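PDB 4P56: putative extracellular solute-binding protein from Bordetella bronchiseptica, which binds mandelate and probably captures such small carboxylates in the periplasm for uptake by a TRAP transporter. Local coordinates for residues S32-P37 with A74-A79; V90-Y95 with D133-V138; T102-L107 with W122-K127. All blocks are in the same frame, centred on the assembly; numbering follows the deposited sequence.

Contact 1: residues S32-P37 with A74-A79; sequences SSWLPP and AGHFDA
S32 and H76 face each other with CA atoms 7.8 Å apart, where the loop that follows strand 28-31 passes the N-terminal part of helix 76-81. The imidazole of H76 reaches across and is met on two sides. At its edge, near the ring plane, S32 OG and H76 NE2 form a hydrogen bond of 2.8 Å. S32 holds its hydroxyl there by turning OG away from its backbone N (chi1 -175°), and the same oxygen is also bonded to V70 N. At the other nitrogen, H76 ND1 is tied to N72 O, so bonds at both nitrogens fix the rotation of the ring. W34 comes over one face: its CD1 stands 3.6 Å above the plane of the H76 ring, over the centre. The result is a tilted T-shaped stack, the indole edge toward the imidazole face, with planes at 62° and centroids of the indole five-membered ring and the imidazole 4.7 Å apart. W34 NE1 is hydrogen-bonded to F89 O, which anchors the indole at a second point. This matters for the binding site, because W34 lines the mandelate pocket; H76 thus acts as a second-shell residue behind it. Spanning W34, S33 OG donates to L35 O at 2.8 Å and braces the loop. The touching residues are buried beside strand 87-91: S32 is joined to V87 by backbone hydrogen bonding, H76 packs on T88, and S33 and L35 lie against F89 while also touching helix 40-56 through V42 and V41.

Contact 2: residues V90-Y95 with D133-V138; sequences VSHAYY and DEHKGV. With RMN ((R)-mandelic acid), chain D.
The mandelate pocket and the protein interior behind it meet in segment 90-95, where Y94 turns to the ligand and H92 to H135 of the loop before strand 139-145. Y94 OH donates a 2.7 Å hydrogen bond to the mandelate carboxylate oxygen O12, which lies at the edge of the phenol ring and in its plane; the same hydroxyl is also bonded to A192 N, while R170 and D236 hold the ligand from other directions. S91 packs on the tyrosine: its CB sits 3.5 Å above the centre of one face of the Y94 ring, and W34 meets the ring as well. S91 OG accepts from A93 N at 3.1 Å, an ST turn that bends the chain as strand 87-91 ends, and it is bonded to D236 OD2 too, so S91 supports two pocket residues, Y94 by packing of CB and D236 by a hydrogen bond. Strand 87-91 is an edge strand of a three-stranded antiparallel sheet whose middle strand, 237-242, separates it from strand 139-145. Over the middle strand the two histidines join: H92 NE2 and H135 NE2 share a fairly straight hydrogen bond of 3.0 Å (angle 162°). Each nitrogen lies near the plane of the other ring, yet the rings are turned 77° to each other and meet rim to rim, neither stacked on the other. At the opposite nitrogen, H92 ND1 is bonded to T237 OG1, which sets the rotation of its imidazole. Both histidines pack on A239 of the middle strand and on the ring of F99. H135 is presented by two overlapping beta turns, type I from D133 to K136 and type II from H135 to V138, with G137 at a positive phi of 96°.

Contact 3: residues T102-L107 with W122-K127; sequences TKFAVL and WDTYEK
Y125 OH is hydrogen-bonded to E134 OE1, and the tyrosine ring that carries it packs against T102 of the neighbouring 3-10 segment. In this solute-binding fold the contact joins that short 3-10 turn, in the long connection after strand 87-91, to helix 114-129, into which the same connection leads. The side chain of E134 also touches T102, so one glutamate meets both partners of this pair. Beside this polar tie the meeting itself is apolar. F104 and T124 reach toward each other from opposite directions: T124 CG2 lies 3.5 Å from F104 CE2 and 3.6 Å from F104 CZ, touching the outer end of the phenyl ring. T124 directs this methyl at the ring by placing it anti to its own backbone N, while its hydroxyl OG1 turns back along the helix to A120 O. The phenyl has its CG set between the backbone N and the carbonyl carbon (chi1 72°), which lays the ring toward the helix. A105 CB sits 3.7 Å above one face of the ring, near the rim, and F332 of helix 325-340 meets F104 edge-to-face and also touches T124. The edge of the Y125 ring faces F104 only loosely, F104 CE1 to Y125 CD2 being 4.5 Å, and the tyrosine rests on L140 and I143 of strand 139-145. T102 has its hydroxyl OG1 bonded to F99 O, and its methyl CG2 touches Y125 CE2 at 3.8 Å.

Overall arrangement
All three contacts are buried, and they follow one another through the protein: neighbouring centres are about 13 Å apart, whereas contacts 1 and 3 are about 22 Å apart and do not touch. Strand 87-91 borders contact 1 and supplies the start of segment 90-95 in contact 2; both contacts reach the ligand, joined by W34 on Y94 and by the bond between A74 O and Y95 OH. Contact 3, nested in the loop that contact 2 closes, meets it through E134 and through T102 beside H92. The chemistry shifts accordingly: H76 and H92, each hydrogen-bonded at both nitrogens, mark contacts 1 and 2, whereas methyl and ring packing joins a 3-10 turn to helix 114-129 in contact 3.

Contact 1: residues S32-P37 with A74-A79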
# COMPACT_ATOMS: atom_id res chain seq x y z
N SER A 32 6.65 -15.12 5.32
CA SER A 32 7.48 -14.82 4.16
C SER A 32 7.32 -13.35 3.78
O SER A 32 6.22 -12.83 3.77
CB SER A 32 7.12 -15.68 2.94
OG SER A 32 8.01 -15.45 1.85
N SER A 33 8.44 -12.71 3.46
CA SER A 33 8.42 -11.33 2.98
C SER A 33 9.06 -11.18 1.60
O SER A 33 10.12 -11.77 1.32
CB SER A 33 9.20 -10.46 3.95
OG SER A 33 9.43 -9.20 3.36
N TRP A 34 8.43 -10.39 0.74
CA TRP A 34 8.96 -10.13 -0.60
C TRP A 34 9.67 -8.77 -0.62
O TRP A 34 10.08 -8.30 -1.67
CB TRP A 34 7.87 -10.21 -1.66
CG TRP A 34 6.53 -9.56 -1.32
CD1 TRP A 34 5.50 -10.13 -0.65
CD2 TRP A 34 6.11 -8.21 -1.62
NE1 TRP A 34 4.45 -9.24 -0.53
CE2 TRP A 34 4.81 -8.06 -1.12
CE3 TRP A 34 6.72 -7.13 -2.27
CZ2 TRP A 34 4.09 -6.86 -1.24
CZ3 TRP A 34 6.01 -5.94 -2.38
CH2 TRP A 34 4.71 -5.81 -1.86
N LEU A 35 9.81 -8.16 0.56
CA LEU A 35 10.62 -6.95 0.75
C LEU A 35 11.88 -7.25 1.56
O LEU A 35 11.88 -8.16 2.36
CB LEU A 35 9.81 -5.90 1.49
CG LEU A 35 8.62 -5.36 0.68
CD1 LEU A 35 7.76 -4.40 1.53
CD2 LEU A 35 9.12 -4.66 -0.59
N PRO A 36 12.94 -6.46 1.36
CA PRO A 36 14.16 -6.64 2.15
C PRO A 36 13.83 -6.54 3.63
O PRO A 36 12.90 -5.81 3.98
CB PRO A 36 15.02 -5.45 1.75
CG PRO A 36 14.47 -4.95 0.51
CD PRO A 36 13.02 -5.28 0.48
N PRO A 37 14.59 -7.22 4.49
CA PRO A 37 14.31 -7.22 5.93
C PRO A 37 14.53 -5.85 6.57
O PRO A 37 13.99 -5.59 7.65
CB PRO A 37 15.32 -8.22 6.51
CG PRO A 37 16.02 -8.86 5.37
CD PRO A 37 15.79 -8.02 4.15
N ALA A 74 3.46 -11.46 -6.02
CA ALA A 74 2.05 -11.73 -6.19
C ALA A 74 1.67 -13.13 -5.71
O ALA A 74 0.57 -13.33 -5.21
CB ALA A 74 1.66 -11.54 -7.63
N GLY A 75 2.61 -14.08 -5.82
CA GLY A 75 2.39 -15.45 -5.39
C GLY A 75 2.20 -15.64 -3.90
O GLY A 75 1.83 -16.72 -3.42
N HIS A 76 2.45 -14.60 -3.13
CA HIS A 76 2.37 -14.70 -1.69
C HIS A 76 0.94 -14.95 -1.16
O HIS A 76 0.78 -15.55 -0.11
CB HIS A 76 3.02 -13.48 -1.00
CG HIS A 76 4.50 -13.64 -0.78
ND1 HIS A 76 5.42 -13.59 -1.81
CD2 HIS A 76 5.21 -13.87 0.35
CE1 HIS A 76 6.64 -13.76 -1.32
NE2 HIS A 76 6.54 -13.96 -0.02
N PHE A 77 -0.09 -14.54 -1.89
CA PHE A 77 -1.44 -14.80 -1.40
C PHE A 77 -1.69 -16.31 -1.42
O PHE A 77 -2.11 -16.92 -0.41
CB PHE A 77 -2.48 -14.08 -2.27
CG PHE A 77 -3.87 -14.16 -1.71
CD1 PHE A 77 -4.60 -15.31 -1.82
CD2 PHE A 77 -4.43 -13.09 -1.04
CE1 PHE A 77 -5.87 -15.42 -1.27
CE2 PHE A 77 -5.74 -13.18 -0.50
CZ PHE A 77 -6.44 -14.34 -0.61
N ASP A 78 -1.45 -16.93 -2.57
CA ASP A 78 -1.61 -18.38 -2.69
C ASP A 78 -0.66 -19.17 -1.76
O ASP A 78 -1.02 -20.25 -1.28
CB ASP A 78 -1.42 -18.83 -4.14
CG ASP A 78 -2.59 -18.45 -5.03
OD1 ASP A 78 -3.71 -18.29 -4.50
OD2 ASP A 78 -2.40 -18.27 -6.25
N ALA A 79 0.54 -18.65 -1.52
CA ALA A 79 1.47 -19.33 -0.59
C ALA A 79 0.79 -19.50 0.75
O ALA A 79 0.87 -20.57 1.37
CB ALA A 79 2.75 -18.57 -0.44

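Contact 2: residues V90-Y95 with D133-V138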
# COMPACT_ATOMS: atom_id res chain seq x y z
N VAL A 90 0.31 -8.75 1.40
CA VAL A 90 0.13 -8.74 -0.05
C VAL A 90 -0.32 -7.36 -0.46
O VAL A 90 -1.04 -6.71 0.29
CB VAL A 90 -0.95 -9.78 -0.50
CG1 VAL A 90 -0.48 -11.19 -0.25
CG2 VAL A 90 -2.28 -9.51 0.18
N SER A 91 0.10 -6.92 -1.64
CA SER A 91 -0.36 -5.64 -2.13
C SER A 91 -1.62 -5.82 -2.97
O SER A 91 -1.65 -6.61 -3.88
CB SER A 91 0.69 -4.94 -3.00
OG SER A 91 0.07 -3.82 -3.63
N HIS A 92 -2.63 -5.02 -2.66
CA HIS A 92 -3.88 -5.08 -3.37
C HIS A 92 -3.73 -4.69 -4.82
O HIS A 92 -4.53 -5.08 -5.66
CB HIS A 92 -4.89 -4.20 -2.67
CG HIS A 92 -5.36 -4.82 -1.41
ND1 HIS A 92 -5.51 -4.13 -0.23
CD2 HIS A 92 -5.75 -6.09 -1.16
CE1 HIS A 92 -5.93 -4.95 0.71
NE2 HIS A 92 -6.09 -6.15 0.17
N ALA A 93 -2.67 -3.96 -5.12
CA ALA A 93 -2.35 -3.60 -6.50
C ALA A 93 -1.90 -4.78 -7.37
O ALA A 93 -1.92 -4.69 -8.59
CB ALA A 93 -1.25 -2.50 -6.51
N TYR A 94 -1.45 -5.87 -6.76
CA TYR A 94 -0.77 -6.91 -7.51
C TYR A 94 -1.74 -7.95 -8.09
O TYR A 94 -1.30 -8.91 -8.70
CB TYR A 94 0.25 -7.59 -6.61
CG TYR A 94 1.40 -6.69 -6.24
CD1 TYR A 94 1.46 -5.35 -6.72
CD2 TYR A 94 2.42 -7.15 -5.44
CE1 TYR A 94 2.52 -4.53 -6.35
CE2 TYR A 94 3.49 -6.32 -5.09
CZ TYR A 94 3.52 -5.02 -5.54
OH TYR A 94 4.60 -4.28 -5.16
N TYR A 95 -3.05 -7.75 -7.88
CA TYR A 95 -4.07 -8.74 -8.34
C TYR A 95 -5.17 -8.09 -9.16
O TYR A 95 -6.24 -7.81 -8.66
CB TYR A 95 -4.67 -9.48 -7.13
CG TYR A 95 -3.60 -9.99 -6.24
CD1 TYR A 95 -3.08 -11.25 -6.42
CD2 TYR A 95 -3.09 -9.20 -5.22
CE1 TYR A 95 -2.04 -11.73 -5.59
CE2 TYR A 95 -2.07 -9.66 -4.39
CZ TYR A 95 -1.57 -10.92 -4.58
OH TYR A 95 -0.55 -11.35 -3.77
N ASP A 133 -16.12 -10.78 0.61
CA ASP A 133 -15.23 -11.96 0.55
C ASP A 133 -14.09 -11.80 -0.47
O ASP A 133 -13.67 -12.77 -1.09
CB ASP A 133 -16.06 -13.22 0.21
CG ASP A 133 -15.39 -14.51 0.62
OD1 ASP A 133 -14.53 -14.48 1.54
OD2 ASP A 133 -15.79 -15.57 0.04
N GLU A 134 -13.56 -10.59 -0.63
CA GLU A 134 -12.44 -10.40 -1.56
C GLU A 134 -11.21 -11.22 -1.18
O GLU A 134 -10.44 -11.59 -2.07
CB GLU A 134 -12.05 -8.94 -1.64
CG GLU A 134 -13.09 -8.03 -2.25
CD GLU A 134 -12.56 -6.67 -2.53
OE1 GLU A 134 -11.83 -6.09 -1.66
OE2 GLU A 134 -12.84 -6.17 -3.66
N HIS A 135 -11.01 -11.49 0.12
CA HIS A 135 -9.82 -12.23 0.60
C HIS A 135 -10.16 -13.72 0.81
O HIS A 135 -9.73 -14.34 1.78
CB HIS A 135 -9.29 -11.61 1.91
CG HIS A 135 -8.78 -10.22 1.75
ND1 HIS A 135 -9.62 -9.13 1.61
CD2 HIS A 135 -7.53 -9.76 1.64
CE1 HIS A 135 -8.88 -8.05 1.41
NE2 HIS A 135 -7.62 -8.41 1.42
N LYS A 136 -10.97 -14.27 -0.10
CA LYS A 136 -11.47 -15.63 0.06
C LYS A 136 -10.31 -16.60 0.28
O LYS A 136 -9.30 -16.52 -0.43
CB LYS A 136 -12.23 -16.05 -1.20
CG LYS A 136 -12.82 -17.45 -1.12
CD LYS A 136 -13.53 -17.83 -2.43
CE LYS A 136 -14.36 -19.10 -2.24
NZ LYS A 136 -14.98 -19.50 -3.52
N GLY A 137 -10.47 -17.51 1.23
CA GLY A 137 -9.57 -18.64 1.37
C GLY A 137 -8.45 -18.44 2.39
O GLY A 137 -7.72 -19.38 2.68
N VAL A 138 -8.30 -17.23 2.91
CA VAL A 138 -7.35 -16.95 4.00
C VAL A 138 -8.07 -16.12 5.07
O VAL A 138 -9.19 -15.61 4.84
CB VAL A 138 -6.11 -16.16 3.52
CG1 VAL A 138 -5.36 -16.93 2.40
CG2 VAL A 138 -6.50 -14.77 3.04
C1 RMN D . 4.63 -0.78 -2.84
C2 RMN D . 5.09 -1.93 -2.22
C3 RMN D . 6.13 -1.87 -1.31
C4 RMN D . 6.75 -0.67 -1.04
C5 RMN D . 6.30 0.49 -1.67
C6 RMN D . 5.24 0.42 -2.56
C7 RMN D . 3.51 -0.85 -3.84
C10 RMN D . 4.08 -0.68 -5.22
O8 RMN D . 2.58 0.16 -3.69
O11 RMN D . 4.21 0.48 -5.75
O12 RMN D . 4.50 -1.70 -5.84

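Contact 3: residues T102-L107 with W122-K127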
# COMPACT_ATOMS: atom_id res chain seq x y z
N THR A 102 -11.06 -2.09 -2.51
CA THR A 102 -10.09 -1.32 -1.72
C THR A 102 -9.81 0.08 -2.29
O THR A 102 -9.18 0.89 -1.62
CB THR A 102 -8.74 -2.05 -1.58
OG1 THR A 102 -8.11 -2.15 -2.87
CG2 THR A 102 -8.95 -3.44 -0.98
N LYS A 103 -10.26 0.34 -3.50
CA LYS A 103 -9.86 1.54 -4.21
C LYS A 103 -10.41 2.86 -3.60
O LYS A 103 -9.88 3.91 -3.88
CB LYS A 103 -10.21 1.42 -5.68
CG LYS A 103 -9.22 0.49 -6.44
CD LYS A 103 -9.49 0.44 -7.94
CE LYS A 103 -8.45 -0.45 -8.65
NZ LYS A 103 -8.58 -0.40 -10.15
N PHE A 104 -11.46 2.79 -2.77
CA PHE A 104 -11.98 4.00 -2.10
C PHE A 104 -10.89 4.66 -1.26
O PHE A 104 -10.92 5.87 -1.05
CB PHE A 104 -13.15 3.65 -1.18
CG PHE A 104 -12.74 2.90 0.05
CD1 PHE A 104 -12.62 1.53 0.03
CD2 PHE A 104 -12.43 3.58 1.21
CE1 PHE A 104 -12.22 0.83 1.13
CE2 PHE A 104 -12.03 2.87 2.36
CZ PHE A 104 -11.90 1.49 2.32
N ALA A 105 -9.92 3.87 -0.78
CA ALA A 105 -8.97 4.35 0.23
C ALA A 105 -7.73 5.00 -0.36
O ALA A 105 -6.90 5.53 0.39
CB ALA A 105 -8.54 3.21 1.15
N VAL A 106 -7.61 4.96 -1.68
CA VAL A 106 -6.35 5.30 -2.34
C VAL A 106 -6.53 6.26 -3.52
O VAL A 106 -5.62 6.43 -4.34
CB VAL A 106 -5.58 4.03 -2.81
CG1 VAL A 106 -5.21 3.21 -1.63
CG2 VAL A 106 -6.41 3.20 -3.81
N LEU A 107 -7.67 6.94 -3.56
CA LEU A 107 -7.96 7.86 -4.64
C LEU A 107 -6.99 9.05 -4.60
O LEU A 107 -6.39 9.34 -3.57
CB LEU A 107 -9.40 8.34 -4.56
CG LEU A 107 -10.44 7.24 -4.89
CD1 LEU A 107 -11.80 7.61 -4.32
CD2 LEU A 107 -10.56 7.04 -6.38
N TRP A 122 -8.83 0.50 7.09
CA TRP A 122 -9.23 -0.70 7.82
C TRP A 122 -10.60 -0.54 8.46
O TRP A 122 -11.43 -1.44 8.39
CB TRP A 122 -8.21 -1.11 8.89
CG TRP A 122 -8.82 -2.15 9.77
CD1 TRP A 122 -9.25 -2.00 11.05
CD2 TRP A 122 -9.15 -3.49 9.38
NE1 TRP A 122 -9.82 -3.18 11.49
CE2 TRP A 122 -9.77 -4.11 10.48
CE3 TRP A 122 -8.97 -4.23 8.20
CZ2 TRP A 122 -10.21 -5.43 10.45
CZ3 TRP A 122 -9.42 -5.53 8.14
CH2 TRP A 122 -10.03 -6.14 9.27
N ASP A 123 -10.83 0.57 9.14
CA ASP A 123 -12.09 0.73 9.86
C ASP A 123 -13.23 0.62 8.85
O ASP A 123 -14.27 0.01 9.13
CB ASP A 123 -12.14 2.06 10.62
CG ASP A 123 -11.33 2.05 11.93
OD1 ASP A 123 -10.94 0.96 12.40
OD2 ASP A 123 -11.10 3.14 12.52
N THR A 124 -13.04 1.19 7.67
CA THR A 124 -14.11 1.21 6.66
C THR A 124 -14.31 -0.22 6.12
O THR A 124 -15.46 -0.69 6.00
CB THR A 124 -13.75 2.17 5.52
OG1 THR A 124 -13.63 3.52 6.04
CG2 THR A 124 -14.79 2.14 4.42
N TYR A 125 -13.20 -0.88 5.79
CA TYR A 125 -13.21 -2.23 5.23
C TYR A 125 -13.87 -3.21 6.21
O TYR A 125 -14.72 -4.00 5.84
CB TYR A 125 -11.78 -2.71 4.86
CG TYR A 125 -11.78 -3.78 3.76
CD1 TYR A 125 -11.92 -5.11 4.06
CD2 TYR A 125 -11.72 -3.42 2.42
CE1 TYR A 125 -11.96 -6.08 3.05
CE2 TYR A 125 -11.77 -4.37 1.41
CZ TYR A 125 -11.88 -5.71 1.74
OH TYR A 125 -11.94 -6.67 0.73
N GLU A 126 -13.45 -3.14 7.46
CA GLU A 126 -14.02 -3.98 8.50
C GLU A 126 -15.53 -3.75 8.66
O GLU A 126 -16.29 -4.70 8.75
CB GLU A 126 -13.31 -3.66 9.81
CG GLU A 126 -13.98 -4.28 11.00
CD GLU A 126 -13.26 -3.96 12.28
OE1 GLU A 126 -13.25 -2.77 12.69
OE2 GLU A 126 -12.71 -4.92 12.85
N LYS A 127 -15.95 -2.50 8.73
CA LYS A 127 -17.37 -2.20 8.97
C LYS A 127 -18.28 -2.52 7.78
O LYS A 127 -19.39 -2.97 7.96
CB LYS A 127 -17.54 -0.72 9.35
CG LYS A 127 -19.02 -0.30 9.54
CD LYS A 127 -19.07 1.01 10.26
CE LYS A 127 -20.46 1.40 10.71
NZ LYS A 127 -20.37 2.74 11.38